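Local structure of glycosylation Associate Protein 1 (Streptococcus agalactiae serotype V, 6OYC) at residues E11-Y16 and S156-D161; D17-W22 and N130-D135; L96-G101 and A121-G126; V102-T105 and I110-V113; F125-N130 and S413-I418. The protein probably takes part, in complex with other glycosylation-associated proteins, in the glycosylation and accessory Sec export of serine-rich surface adhesins. All coordinates share one frame; numbering follows the deposited sequence.

Contact 1. Residues E11-Y16 and S156-D161; sequences ENRTWY and SILYYD
Arg13 and Tyr16 are the first and last residues of a type I beta turn and reach for Leu158 on strand 154-161 from a backbone that keeps its distance, the nearest pair of CA atoms being those of Tyr16 and Ser156 at 11.4 Å. The turn is closed by Tyr16 N bonding to Arg13 O at 3.0 Å, and both side chains leave it toward the strand. NH1 of Arg13 lies over the centre of the Tyr16 ring, 3.2 Å above its plane, with CG anti to the backbone N (chi1 -169°) and the chain extended from there to NE. From the strand, CD1 of Leu158 comes to the edge of the guanidinium, close to its plane, 3.7 Å from Arg13 NH1. The same leucine methyl, Leu158 CD1, is 4.0 Å from Tyr16 OH, so a single branch takes both partners. No hydrogen bond crosses between the segments. The polar ends are held by the sheet beyond: Arg13 NH2 by a salt bridge to Glu181 and a hydrogen bond to Gln168, Tyr16 OH by Gln168. The methyl thus shields the margin of a polar cluster, where its apolar cover may modestly strengthen the Arg13-Glu181 salt bridge.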
# COMPACT_ATOMS: atom_id res chain seq x y z
N GLU A 11 -4.41 10.27 -4.48
CA GLU A 11 -5.84 10.35 -4.73
C GLU A 11 -6.30 11.76 -5.06
O GLU A 11 -7.20 11.96 -5.87
CB GLU A 11 -6.60 9.85 -3.50
CG GLU A 11 -7.65 8.81 -3.77
CD GLU A 11 -8.29 8.31 -2.49
OE1 GLU A 11 -8.24 9.01 -1.45
OE2 GLU A 11 -8.85 7.19 -2.53
N ASN A 12 -5.73 12.76 -4.39
CA ASN A 12 -6.21 14.13 -4.53
C ASN A 12 -5.36 14.97 -5.46
O ASN A 12 -5.71 16.13 -5.71
CB ASN A 12 -6.29 14.76 -3.14
CG ASN A 12 -7.21 13.97 -2.23
OD1 ASN A 12 -8.35 13.68 -2.61
ND2 ASN A 12 -6.71 13.56 -1.07
N ARG A 13 -4.29 14.41 -6.01
CA ARG A 13 -3.39 15.13 -6.89
C ARG A 13 -2.57 14.06 -7.62
O ARG A 13 -1.50 13.66 -7.15
CB ARG A 13 -2.52 16.10 -6.07
CG ARG A 13 -1.71 17.12 -6.86
CD ARG A 13 -0.78 17.92 -5.93
NE ARG A 13 0.37 18.48 -6.64
CZ ARG A 13 1.36 19.15 -6.06
NH1 ARG A 13 1.35 19.35 -4.75
NH2 ARG A 13 2.40 19.60 -6.79
N THR A 14 -3.10 13.60 -8.75
CA THR A 14 -2.70 12.32 -9.34
C THR A 14 -1.19 12.15 -9.41
O THR A 14 -0.66 11.12 -8.99
CB THR A 14 -3.29 12.18 -10.75
OG1 THR A 14 -4.71 12.19 -10.67
CG2 THR A 14 -2.85 10.87 -11.43
N TRP A 15 -0.49 13.14 -9.96
CA TRP A 15 0.90 12.95 -10.33
C TRP A 15 1.86 13.28 -9.19
O TRP A 15 3.07 13.34 -9.42
CB TRP A 15 1.21 13.78 -11.59
CG TRP A 15 0.15 13.55 -12.65
CD1 TRP A 15 -0.87 14.40 -13.00
CD2 TRP A 15 -0.03 12.37 -13.45
NE1 TRP A 15 -1.66 13.83 -13.97
CE2 TRP A 15 -1.16 12.58 -14.26
CE3 TRP A 15 0.67 11.16 -13.56
CZ2 TRP A 15 -1.63 11.62 -15.16
CZ3 TRP A 15 0.21 10.20 -14.46
CH2 TRP A 15 -0.93 10.44 -15.25
N TYR A 16 1.34 13.47 -7.98
CA TYR A 16 2.11 13.92 -6.83
C TYR A 16 2.56 12.72 -5.98
O TYR A 16 2.31 11.56 -6.30
CB TYR A 16 1.29 14.93 -6.01
CG TYR A 16 2.09 15.73 -4.99
CD1 TYR A 16 3.17 16.52 -5.39
CD2 TYR A 16 1.78 15.68 -3.64
CE1 TYR A 16 3.91 17.24 -4.48
CE2 TYR A 16 2.51 16.41 -2.71
CZ TYR A 16 3.58 17.19 -3.15
OH TYR A 16 4.32 17.91 -2.27
N SER A 156 11.78 19.48 -3.42
CA SER A 156 10.87 20.52 -3.87
C SER A 156 10.42 21.37 -2.68
O SER A 156 10.57 20.99 -1.52
CB SER A 156 9.67 19.91 -4.62
OG SER A 156 8.75 19.27 -3.74
N ILE A 157 9.87 22.55 -3.00
CA ILE A 157 9.26 23.44 -2.01
C ILE A 157 7.86 23.80 -2.48
O ILE A 157 7.69 24.26 -3.62
CB ILE A 157 10.05 24.74 -1.78
CG1 ILE A 157 11.49 24.48 -1.39
CG2 ILE A 157 9.38 25.59 -0.72
CD1 ILE A 157 12.32 25.73 -1.50
N LEU A 158 6.88 23.62 -1.61
CA LEU A 158 5.49 23.96 -1.90
C LEU A 158 5.20 25.28 -1.19
O LEU A 158 5.22 25.33 0.04
CB LEU A 158 4.56 22.84 -1.44
CG LEU A 158 3.20 22.73 -2.14
CD1 LEU A 158 2.46 21.42 -1.83
CD2 LEU A 158 2.32 23.95 -1.80
N TYR A 159 4.92 26.33 -1.95
CA TYR A 159 4.66 27.64 -1.36
C TYR A 159 3.18 27.88 -1.19
O TYR A 159 2.36 27.43 -2.00
CB TYR A 159 5.25 28.77 -2.23
CG TYR A 159 6.75 28.79 -2.25
CD1 TYR A 159 7.45 28.01 -3.16
CD2 TYR A 159 7.48 29.56 -1.33
CE1 TYR A 159 8.82 28.02 -3.19
CE2 TYR A 159 8.87 29.58 -1.36
CZ TYR A 159 9.52 28.80 -2.28
OH TYR A 159 10.89 28.79 -2.33
N TYR A 160 2.83 28.62 -0.15
CA TYR A 160 1.45 28.93 0.19
C TYR A 160 1.25 30.44 0.20
O TYR A 160 2.19 31.20 0.46
CB TYR A 160 1.07 28.36 1.57
CG TYR A 160 1.15 26.87 1.68
CD1 TYR A 160 2.35 26.24 1.97
CD2 TYR A 160 0.02 26.08 1.49
CE1 TYR A 160 2.43 24.84 2.07
CE2 TYR A 160 0.09 24.69 1.58
CZ TYR A 160 1.30 24.08 1.87
OH TYR A 160 1.36 22.70 1.97
N ASP A 161 0.02 30.87 -0.06
CA ASP A 161 -0.38 32.23 0.28
C ASP A 161 -1.74 32.16 0.94
O ASP A 161 -2.24 31.07 1.27
CB ASP A 161 -0.34 33.15 -0.95
CG ASP A 161 -1.07 32.59 -2.15
OD1 ASP A 161 -1.99 31.77 -1.98
OD2 ASP A 161 -0.72 32.98 -3.28

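Contact 2. Residues D17-W22 and N130-D135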
# COMPACT_ATOMS: atom_id res chain seq x y z
N ASP A 17 3.25 13.03 -4.87
CA ASP A 17 3.76 12.03 -3.93
C ASP A 17 2.60 11.28 -3.28
O ASP A 17 1.63 11.89 -2.83
CB ASP A 17 4.61 12.75 -2.87
CG ASP A 17 5.39 11.81 -1.91
OD1 ASP A 17 5.43 10.57 -2.10
OD2 ASP A 17 5.99 12.36 -0.95
N ASN A 18 2.70 9.95 -3.22
CA ASN A 18 1.70 9.16 -2.50
C ASN A 18 2.05 8.94 -1.04
O ASN A 18 1.30 8.27 -0.33
CB ASN A 18 1.49 7.79 -3.18
CG ASN A 18 2.67 6.83 -2.99
OD1 ASN A 18 3.78 7.25 -2.67
ND2 ASN A 18 2.42 5.53 -3.18
N ASN A 19 3.18 9.48 -0.56
CA ASN A 19 3.59 9.18 0.80
C ASN A 19 2.56 9.70 1.79
O ASN A 19 1.77 10.61 1.50
CB ASN A 19 4.98 9.76 1.08
CG ASN A 19 5.70 9.02 2.22
OD1 ASN A 19 5.26 7.96 2.65
ND2 ASN A 19 6.81 9.58 2.71
N TYR A 20 2.55 9.09 2.97
CA TYR A 20 1.59 9.37 4.03
C TYR A 20 2.36 9.64 5.32
O TYR A 20 3.51 9.23 5.48
CB TYR A 20 0.64 8.19 4.21
CG TYR A 20 1.39 6.87 4.19
CD1 TYR A 20 2.12 6.44 5.31
CD2 TYR A 20 1.40 6.07 3.05
CE1 TYR A 20 2.83 5.24 5.28
CE2 TYR A 20 2.10 4.87 3.02
CZ TYR A 20 2.81 4.46 4.13
OH TYR A 20 3.51 3.26 4.07
N LEU A 21 1.73 10.33 6.26
CA LEU A 21 2.34 10.47 7.57
C LEU A 21 2.49 9.10 8.23
O LEU A 21 1.61 8.24 8.12
CB LEU A 21 1.49 11.39 8.45
CG LEU A 21 1.14 12.71 7.78
CD1 LEU A 21 0.25 13.57 8.71
CD2 LEU A 21 2.40 13.44 7.39
N TRP A 22 3.61 8.91 8.94
CA TRP A 22 3.93 7.59 9.47
C TRP A 22 2.85 7.07 10.40
O TRP A 22 2.68 5.84 10.53
CB TRP A 22 5.28 7.60 10.17
CG TRP A 22 5.33 8.23 11.56
CD1 TRP A 22 5.82 9.47 11.88
CD2 TRP A 22 4.93 7.63 12.81
NE1 TRP A 22 5.73 9.68 13.24
CE2 TRP A 22 5.19 8.57 13.83
CE3 TRP A 22 4.37 6.39 13.16
CZ2 TRP A 22 4.92 8.31 15.18
CZ3 TRP A 22 4.11 6.12 14.49
CH2 TRP A 22 4.38 7.08 15.49
N ASN A 130 13.08 8.47 8.23
CA ASN A 130 13.80 9.52 7.53
C ASN A 130 12.98 10.81 7.50
O ASN A 130 11.75 10.79 7.42
CB ASN A 130 14.12 9.06 6.10
CG ASN A 130 12.86 8.70 5.31
OD1 ASN A 130 12.01 7.93 5.77
ND2 ASN A 130 12.74 9.27 4.12
N LEU A 131 13.67 11.94 7.60
CA LEU A 131 13.02 13.23 7.41
C LEU A 131 12.35 13.28 6.03
O LEU A 131 13.02 13.12 5.00
CB LEU A 131 14.06 14.35 7.55
CG LEU A 131 13.55 15.75 7.21
CD1 LEU A 131 12.65 16.24 8.34
CD2 LEU A 131 14.71 16.70 7.00
N THR A 132 11.03 13.48 6.01
CA THR A 132 10.28 13.57 4.77
C THR A 132 9.91 15.00 4.41
O THR A 132 10.15 15.44 3.28
CB THR A 132 9.00 12.73 4.84
OG1 THR A 132 8.32 13.00 6.08
CG2 THR A 132 9.33 11.24 4.76
N HIS A 133 9.34 15.75 5.34
CA HIS A 133 9.05 17.13 5.01
C HIS A 133 9.04 18.00 6.26
O HIS A 133 8.87 17.51 7.38
CB HIS A 133 7.73 17.27 4.22
CG HIS A 133 6.49 16.88 4.97
ND1 HIS A 133 5.97 15.60 4.94
CD2 HIS A 133 5.63 17.61 5.71
CE1 HIS A 133 4.86 15.56 5.65
NE2 HIS A 133 4.62 16.77 6.12
N ILE A 134 9.26 19.30 6.04
CA ILE A 134 9.10 20.30 7.08
C ILE A 134 8.06 21.33 6.64
O ILE A 134 8.20 21.95 5.56
CB ILE A 134 10.43 20.99 7.41
CG1 ILE A 134 11.45 19.98 7.93
CG2 ILE A 134 10.20 22.13 8.37
CD1 ILE A 134 12.86 20.50 7.87
N ASP A 135 7.02 21.52 7.46
CA ASP A 135 6.09 22.62 7.29
C ASP A 135 6.68 23.84 7.96
O ASP A 135 6.93 23.83 9.17
CB ASP A 135 4.72 22.30 7.89
CG ASP A 135 3.98 21.21 7.13
OD1 ASP A 135 4.38 20.85 5.99
OD2 ASP A 135 2.99 20.69 7.69
O HOH W 1 5.95 11.43 6.28
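Thr132, on strand 131-138, meets Asn19 through its methyl, and this pair makes up about half of a contact that contains no direct hydrogen bond between the segments. From CB, which points toward the loop 17-22, the side chain forks. Thr132 OG1 stands between the backbone N and the carbonyl carbon (chi1 47°) and is 2.8 Å from the oxygen of water 1, which in turn makes a weak bond to Tyr20 O; OG1 also has a weak hydrogen bond with Gln124 O. The other branch, Thr132 CG2, ends 3.6 Å from Asn19 ND2, the two side chains crossing at about a right angle.

Asn19 is fixed from its own side. Asn19 N bonds to Asp17 OD1 at 2.9 Å, from well above the carboxylate plane, forming an Asx turn. Asn19 OD1 takes a further, weak bond from Tyr20 N at 3.0 Å. The other half is a van der Waals touch of a methyl on an imidazole edge: Leu21 CD2 lies in the plane of the His133 ring, 3.7 Å from His133 CE1.

The loop that carries Asn19 and Leu21 runs between strand 2-5 and helix 33-43. It lies against a strand bordered by 118-125 and 141-148, with Leu21 and His133 both touching Gln124 of the former. Helix 59-65 receives Asn18 and Tyr20 of the loop, so this stretch is held between that helix and the antiparallel sheet.

Contact 3. Residues L96-G101 and A121-G126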
# COMPACT_ATOMS: atom_id res chain seq x y z
N LEU A 96 20.00 21.81 10.59
CA LEU A 96 19.64 22.76 9.54
C LEU A 96 19.84 24.20 10.04
O LEU A 96 20.03 24.47 11.24
CB LEU A 96 18.19 22.56 9.12
CG LEU A 96 17.93 21.15 8.60
CD1 LEU A 96 16.48 20.94 8.24
CD2 LEU A 96 18.83 20.88 7.41
N ASN A 97 19.79 25.14 9.09
CA ASN A 97 20.03 26.55 9.39
C ASN A 97 18.75 27.19 9.94
O ASN A 97 18.15 28.08 9.33
CB ASN A 97 20.55 27.28 8.16
CG ASN A 97 22.00 26.96 7.87
OD1 ASN A 97 22.79 26.79 8.78
ND2 ASN A 97 22.33 26.84 6.61
N TRP A 98 18.34 26.71 11.12
CA TRP A 98 17.21 27.30 11.83
C TRP A 98 17.54 28.74 12.22
O TRP A 98 18.71 29.09 12.35
CB TRP A 98 16.88 26.47 13.07
CG TRP A 98 16.47 25.06 12.73
CD1 TRP A 98 17.18 23.91 12.99
CD2 TRP A 98 15.28 24.65 12.05
NE1 TRP A 98 16.49 22.82 12.52
CE2 TRP A 98 15.32 23.24 11.94
CE3 TRP A 98 14.18 25.34 11.53
CZ2 TRP A 98 14.30 22.51 11.33
CZ3 TRP A 98 13.17 24.62 10.91
CH2 TRP A 98 13.23 23.21 10.83
N PRO A 99 16.53 29.59 12.41
CA PRO A 99 16.79 30.88 13.08
C PRO A 99 17.48 30.63 14.42
O PRO A 99 17.19 29.65 15.11
CB PRO A 99 15.39 31.48 13.28
CG PRO A 99 14.50 30.73 12.30
CD PRO A 99 15.10 29.37 12.15
N GLU A 100 18.41 31.51 14.78
CA GLU A 100 19.14 31.35 16.04
C GLU A 100 18.17 31.24 17.21
O GLU A 100 17.16 31.93 17.28
CB GLU A 100 20.09 32.53 16.27
CG GLU A 100 21.29 32.19 17.19
CD GLU A 100 22.59 31.94 16.42
OE1 GLU A 100 23.65 31.73 17.07
OE2 GLU A 100 22.57 31.94 15.16
N GLY A 101 18.50 30.35 18.14
CA GLY A 101 17.75 30.25 19.38
C GLY A 101 16.45 29.47 19.32
O GLY A 101 15.68 29.53 20.29
N ALA A 121 8.26 25.68 12.73
CA ALA A 121 8.17 24.56 11.81
C ALA A 121 7.63 23.34 12.52
O ALA A 121 7.71 23.22 13.75
CB ALA A 121 9.53 24.24 11.18
N LYS A 122 7.07 22.43 11.72
CA LYS A 122 6.70 21.09 12.16
C LYS A 122 7.50 20.10 11.34
O LYS A 122 7.52 20.18 10.11
CB LYS A 122 5.22 20.84 12.01
CG LYS A 122 4.38 21.79 12.78
CD LYS A 122 2.93 21.31 12.86
CE LYS A 122 2.03 22.42 13.46
NZ LYS A 122 0.70 21.92 13.99
N VAL A 123 8.18 19.18 12.01
CA VAL A 123 9.09 18.25 11.36
C VAL A 123 8.42 16.89 11.31
O VAL A 123 7.93 16.41 12.33
CB VAL A 123 10.43 18.19 12.12
CG1 VAL A 123 11.35 17.17 11.48
CG2 VAL A 123 11.06 19.59 12.16
N GLN A 124 8.38 16.29 10.12
CA GLN A 124 7.68 15.03 9.92
C GLN A 124 8.65 13.95 9.49
O GLN A 124 9.58 14.20 8.71
CB GLN A 124 6.56 15.17 8.88
CG GLN A 124 5.34 15.95 9.41
CD GLN A 124 4.36 15.07 10.14
OE1 GLN A 124 4.63 13.87 10.35
NE2 GLN A 124 3.21 15.63 10.52
N PHE A 125 8.41 12.73 9.99
CA PHE A 125 9.28 11.59 9.74
C PHE A 125 8.53 10.49 9.00
O PHE A 125 7.32 10.31 9.19
CB PHE A 125 9.89 11.06 11.05
CG PHE A 125 10.61 12.12 11.84
CD1 PHE A 125 9.92 12.92 12.75
CD2 PHE A 125 11.94 12.37 11.63
CE1 PHE A 125 10.57 13.93 13.46
CE2 PHE A 125 12.60 13.35 12.34
CZ PHE A 125 11.90 14.13 13.26
N GLY A 126 9.25 9.78 8.14
CA GLY A 126 8.67 8.70 7.38
C GLY A 126 8.49 7.42 8.18
O GLY A 126 8.86 7.31 9.36
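Trp98 makes an apolar contact with Ala121 and Val123 of strand 118-125, by which the loop leading into the outermost strand of the antiparallel sheet folds back over one of its faces. The benzo end of the indole does the touching. CZ3 of Trp98 is 3.7 Å from Ala121 CB, with CH2 of the same ring 3.9 Å from that methyl; farther along the strand, Val123 CG2 lies 4.4 Å from Trp98 CH2. Both methyls approach the ring obliquely.

Ala121 and Val123 are two apart on the strand and direct their side chains to the same face, whereas Lys122 between them points away. With CG placed anti to the carbonyl carbon (chi1 -62°), the indole of Trp98 extends from the loop across to that face, where it also meets Val113 of the neighbouring strand 111-115. One face of the indole carries CB of Leu96, 3.8 Å above the plane and offset toward the rim, so the loop packs on its own tryptophan. The backbone between these two residues is sharply bent, Asn97 forming the centre of an inverse gamma turn with a weak bond of 2.8 Å from Trp98 N to Leu96 O.

No hydrogen bond joins the two segments; the indole N-H is satisfied by Phe93 O instead. That directed bond restrains the rotation of the ring, while the benzo end of the indole packs against the buried side chains of Ala121 and Val123. Grip across the contact therefore rests on shape and the exclusion of water.

Contact 4. Residues V102-T105 and I110-V113; sequences VDFT and IVLV
The Phe104 ring meets Val113 at its edge: CG2 of Val113 lies in the ring plane, 3.9 Å from Phe104 CD1. Leu112 O is also near that plane at the edge, Val111 CG1 approaches obliquely, and the ring of Phe93, from a loop, meets it edge-to-face. These residues belong to a beta hairpin of strands 103-106 and 111-115, the first being an outermost strand of the antiparallel sheet; the short segments run at 152° to each other.

Phe104 and Val113 form a non-hydrogen-bonded pair with side chains side by side, pointing the same way. On the same face, Val102 CB packs 3.7 Å from Val113 CG1. Val113 thus splits its two methyls between partners, CG1 anti to the backbone N (chi1 -178°) reaching Val102 and CG2 reaching the phenyl.

Thr105 and Leu112 form the hydrogen-bonded pair, with side chains on the other face. Thr105 N donates to Leu112 O at 2.8 Å with an N-H...O angle of 170°, in the carbonyl plane, and Leu112 N to Thr105 O at 2.7 Å. Phe104 CA adds a CA-H...O contact of 3.3 Å to Leu112 O. Water 2 lies 2.8 Å from Leu112 O and 2.7 Å from both Asp103 OD1 and Thr105 OG1, within hydrogen-bonding distance of all three.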
# COMPACT_ATOMS: atom_id res chain seq x y z
N VAL A 102 16.17 28.73 18.24
CA VAL A 102 14.95 27.90 18.25
C VAL A 102 15.08 26.83 19.34
O VAL A 102 16.18 26.44 19.74
CB VAL A 102 14.66 27.26 16.89
CG1 VAL A 102 14.40 28.33 15.82
CG2 VAL A 102 15.80 26.33 16.47
N ASP A 103 13.93 26.35 19.83
CA ASP A 103 13.87 25.21 20.74
C ASP A 103 13.03 24.10 20.11
O ASP A 103 12.17 24.35 19.26
CB ASP A 103 13.29 25.61 22.11
CG ASP A 103 11.92 26.24 22.00
OD1 ASP A 103 10.94 25.48 21.82
OD2 ASP A 103 11.80 27.48 22.10
N PHE A 104 13.28 22.86 20.51
CA PHE A 104 12.61 21.71 19.93
C PHE A 104 11.66 21.09 20.94
O PHE A 104 12.08 20.74 22.05
CB PHE A 104 13.62 20.67 19.45
CG PHE A 104 14.64 21.20 18.48
CD1 PHE A 104 14.25 21.83 17.31
CD2 PHE A 104 16.00 21.06 18.74
CE1 PHE A 104 15.22 22.31 16.40
CE2 PHE A 104 16.95 21.53 17.84
CZ PHE A 104 16.56 22.15 16.67
N THR A 105 10.40 20.93 20.57
CA THR A 105 9.44 20.21 21.38
C THR A 105 9.17 18.87 20.70
O THR A 105 8.59 18.84 19.61
CB THR A 105 8.14 21.00 21.55
OG1 THR A 105 8.41 22.28 22.14
CG2 THR A 105 7.14 20.22 22.43
N ILE A 110 5.66 14.12 16.19
CA ILE A 110 6.43 15.07 15.39
C ILE A 110 7.33 15.88 16.31
O ILE A 110 7.25 15.78 17.54
CB ILE A 110 5.52 16.02 14.59
CG1 ILE A 110 4.78 16.95 15.56
CG2 ILE A 110 4.55 15.26 13.66
CD1 ILE A 110 4.02 18.04 14.88
N VAL A 111 8.13 16.76 15.72
CA VAL A 111 8.91 17.75 16.47
C VAL A 111 8.41 19.14 16.12
O VAL A 111 8.21 19.46 14.94
CB VAL A 111 10.42 17.62 16.20
CG1 VAL A 111 11.16 18.74 16.88
CG2 VAL A 111 10.96 16.28 16.72
N LEU A 112 8.17 19.96 17.14
CA LEU A 112 7.87 21.37 16.97
C LEU A 112 9.14 22.21 17.10
O LEU A 112 9.88 22.08 18.09
CB LEU A 112 6.83 21.83 17.99
CG LEU A 112 5.52 21.07 17.82
CD1 LEU A 112 4.58 21.32 19.02
CD2 LEU A 112 4.85 21.44 16.49
N VAL A 113 9.40 23.05 16.10
CA VAL A 113 10.46 24.05 16.14
C VAL A 113 9.80 25.40 16.43
O VAL A 113 9.03 25.91 15.60
CB VAL A 113 11.24 24.10 14.83
CG1 VAL A 113 12.37 25.14 14.92
CG2 VAL A 113 11.77 22.72 14.50
O HOH W 2 9.42 23.85 20.23

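Contact 5. Residues F125-N130 and S413-I418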
# COMPACT_ATOMS: atom_id res chain seq x y z
N PHE A 125 8.41 12.73 9.99
CA PHE A 125 9.28 11.59 9.74
C PHE A 125 8.53 10.49 9.00
O PHE A 125 7.32 10.31 9.19
CB PHE A 125 9.89 11.06 11.05
CG PHE A 125 10.61 12.12 11.84
CD1 PHE A 125 9.92 12.92 12.75
CD2 PHE A 125 11.94 12.37 11.63
CE1 PHE A 125 10.57 13.93 13.46
CE2 PHE A 125 12.60 13.35 12.34
CZ PHE A 125 11.90 14.13 13.26
N GLY A 126 9.25 9.78 8.14
CA GLY A 126 8.67 8.70 7.38
C GLY A 126 8.49 7.42 8.18
O GLY A 126 8.86 7.31 9.36
N GLU A 127 7.90 6.43 7.51
CA GLU A 127 7.76 5.11 8.09
C GLU A 127 9.12 4.55 8.52
O GLU A 127 9.23 3.90 9.56
CB GLU A 127 7.09 4.17 7.08
CG GLU A 127 6.62 2.84 7.66
CD GLU A 127 5.95 1.95 6.61
OE1 GLU A 127 5.16 2.49 5.80
OE2 GLU A 127 6.21 0.72 6.61
N GLU A 128 10.16 4.80 7.73
CA GLU A 128 11.50 4.33 8.05
C GLU A 128 12.26 5.33 8.90
O GLU A 128 13.45 5.14 9.15
CB GLU A 128 12.29 4.00 6.76
CG GLU A 128 11.83 2.72 6.02
CD GLU A 128 10.52 2.89 5.24
OE1 GLU A 128 10.22 4.03 4.81
OE2 GLU A 128 9.80 1.89 5.05
N GLY A 129 11.59 6.41 9.35
CA GLY A 129 12.19 7.39 10.23
C GLY A 129 12.92 8.52 9.55
O GLY A 129 13.36 9.46 10.23
N ASN A 130 13.08 8.47 8.23
CA ASN A 130 13.80 9.52 7.53
C ASN A 130 12.98 10.81 7.50
O ASN A 130 11.75 10.79 7.42
CB ASN A 130 14.12 9.06 6.10
CG ASN A 130 12.86 8.70 5.31
OD1 ASN A 130 12.01 7.93 5.77
ND2 ASN A 130 12.74 9.27 4.12
N SER A 413 1.34 -0.18 9.55
CA SER A 413 1.95 -0.43 8.25
C SER A 413 1.76 -1.91 7.95
O SER A 413 1.41 -2.70 8.83
CB SER A 413 3.44 -0.08 8.26
OG SER A 413 4.15 -0.99 9.11
N GLU A 414 2.03 -2.29 6.70
CA GLU A 414 2.05 -3.72 6.37
C GLU A 414 3.11 -4.44 7.18
O GLU A 414 2.90 -5.58 7.60
CB GLU A 414 2.28 -3.92 4.88
CG GLU A 414 1.07 -3.53 4.04
CD GLU A 414 1.41 -3.21 2.59
OE1 GLU A 414 0.48 -2.87 1.84
OE2 GLU A 414 2.59 -3.30 2.21
N THR A 415 4.25 -3.79 7.44
CA THR A 415 5.31 -4.43 8.20
C THR A 415 4.85 -4.80 9.61
O THR A 415 5.20 -5.87 10.12
CB THR A 415 6.56 -3.53 8.25
OG1 THR A 415 6.89 -3.11 6.93
CG2 THR A 415 7.74 -4.29 8.78
N ASP A 416 4.09 -3.93 10.27
CA ASP A 416 3.48 -4.29 11.55
C ASP A 416 2.64 -5.55 11.42
O ASP A 416 2.81 -6.51 12.18
CB ASP A 416 2.60 -3.16 12.05
CG ASP A 416 3.36 -2.12 12.78
OD1 ASP A 416 4.58 -2.30 12.96
OD2 ASP A 416 2.74 -1.10 13.14
N ILE A 417 1.72 -5.56 10.45
CA ILE A 417 0.82 -6.69 10.27
C ILE A 417 1.62 -7.95 10.06
O ILE A 417 1.35 -9.00 10.65
CB ILE A 417 -0.12 -6.43 9.08
CG1 ILE A 417 -1.02 -5.23 9.39
CG2 ILE A 417 -0.90 -7.71 8.74
CD1 ILE A 417 -1.80 -4.76 8.19
N ILE A 418 2.64 -7.86 9.20
CA ILE A 418 3.49 -9.00 8.90
C ILE A 418 4.16 -9.49 10.17
O ILE A 418 4.20 -10.70 10.43
CB ILE A 418 4.51 -8.62 7.81
CG1 ILE A 418 3.80 -8.40 6.47
CG2 ILE A 418 5.56 -9.71 7.71
CD1 ILE A 418 4.69 -7.75 5.38
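Glu127 reaches Ser413 with one oxygen of its carboxylate, and nearly all of the close packing is in that one touch: OE2 of Glu127 is 3.3 Å from Ser413 CB and 3.7 Å from Ser413 OG. CG stands anti to the backbone N (chi1 -168°) and the chain continues straight, carrying the carboxylate to the start of a helix, where the nearest CA, that of Ser413, is 8.0 Å from the CA of Glu127. The other oxygen is held elsewhere: Glu127 OE1 is hydrogen-bonded to Tyr20 OH, with a long, weak ion pair to Arg65.

Away from this point the contact thins out. Thr415 OG1 is 3.9 Å from Glu127 OE2, and no hydrogen bond spans the segments. Glu128 turns to a salt bridge with Arg65, while Gly129 is exposed at the end of the loop. The Glu414 carboxylate has its own partners in Arg306, Tyr66 and Phe31 N.

Ser413 is the N-cap of helix 414-420, its OG accepting from Asp416 N at 3.2 Å. A carboxylate placed beside this end would probably be stabilised by the helix dipole. On the other segment, residues 126-129 form a type I turn, with Gly126 N bonding to Asn130 O at 2.8 Å and Gly129 at positive phi (88°): the type I turn plus G1 bulge of a tight beta hairpin. That hairpin tip meets a helix following the edge strand of the second parallel sheet, consistent with two Rossmann-like domains of a GT-B fold and an antiparallel sheet beside them.

In the fold
Contacts 1 to 4 all reach the ten-stranded antiparallel sheet, but at different levels. Contact 4 is internal to it, a hairpin with paired backbones, and contact 3, about 7 Å away between centres, packs the hydrocarbon end of an indole on the same edge region; strands 111-115 and 118-125 join the two by hydrogen bonds. Contact 3 is the buried one; the other four are partly buried. Contacts 1 and 2 use adjoining parts of one loop against strands 154-161 and 131-138; both lack direct hydrogen bonds and mix methyl groups with polar ends. Contact 5, nearest the chain centre, links the sheet's hairpin tip to a helix end of the other half, and touches contact 2 through Tyr20 and Glu127.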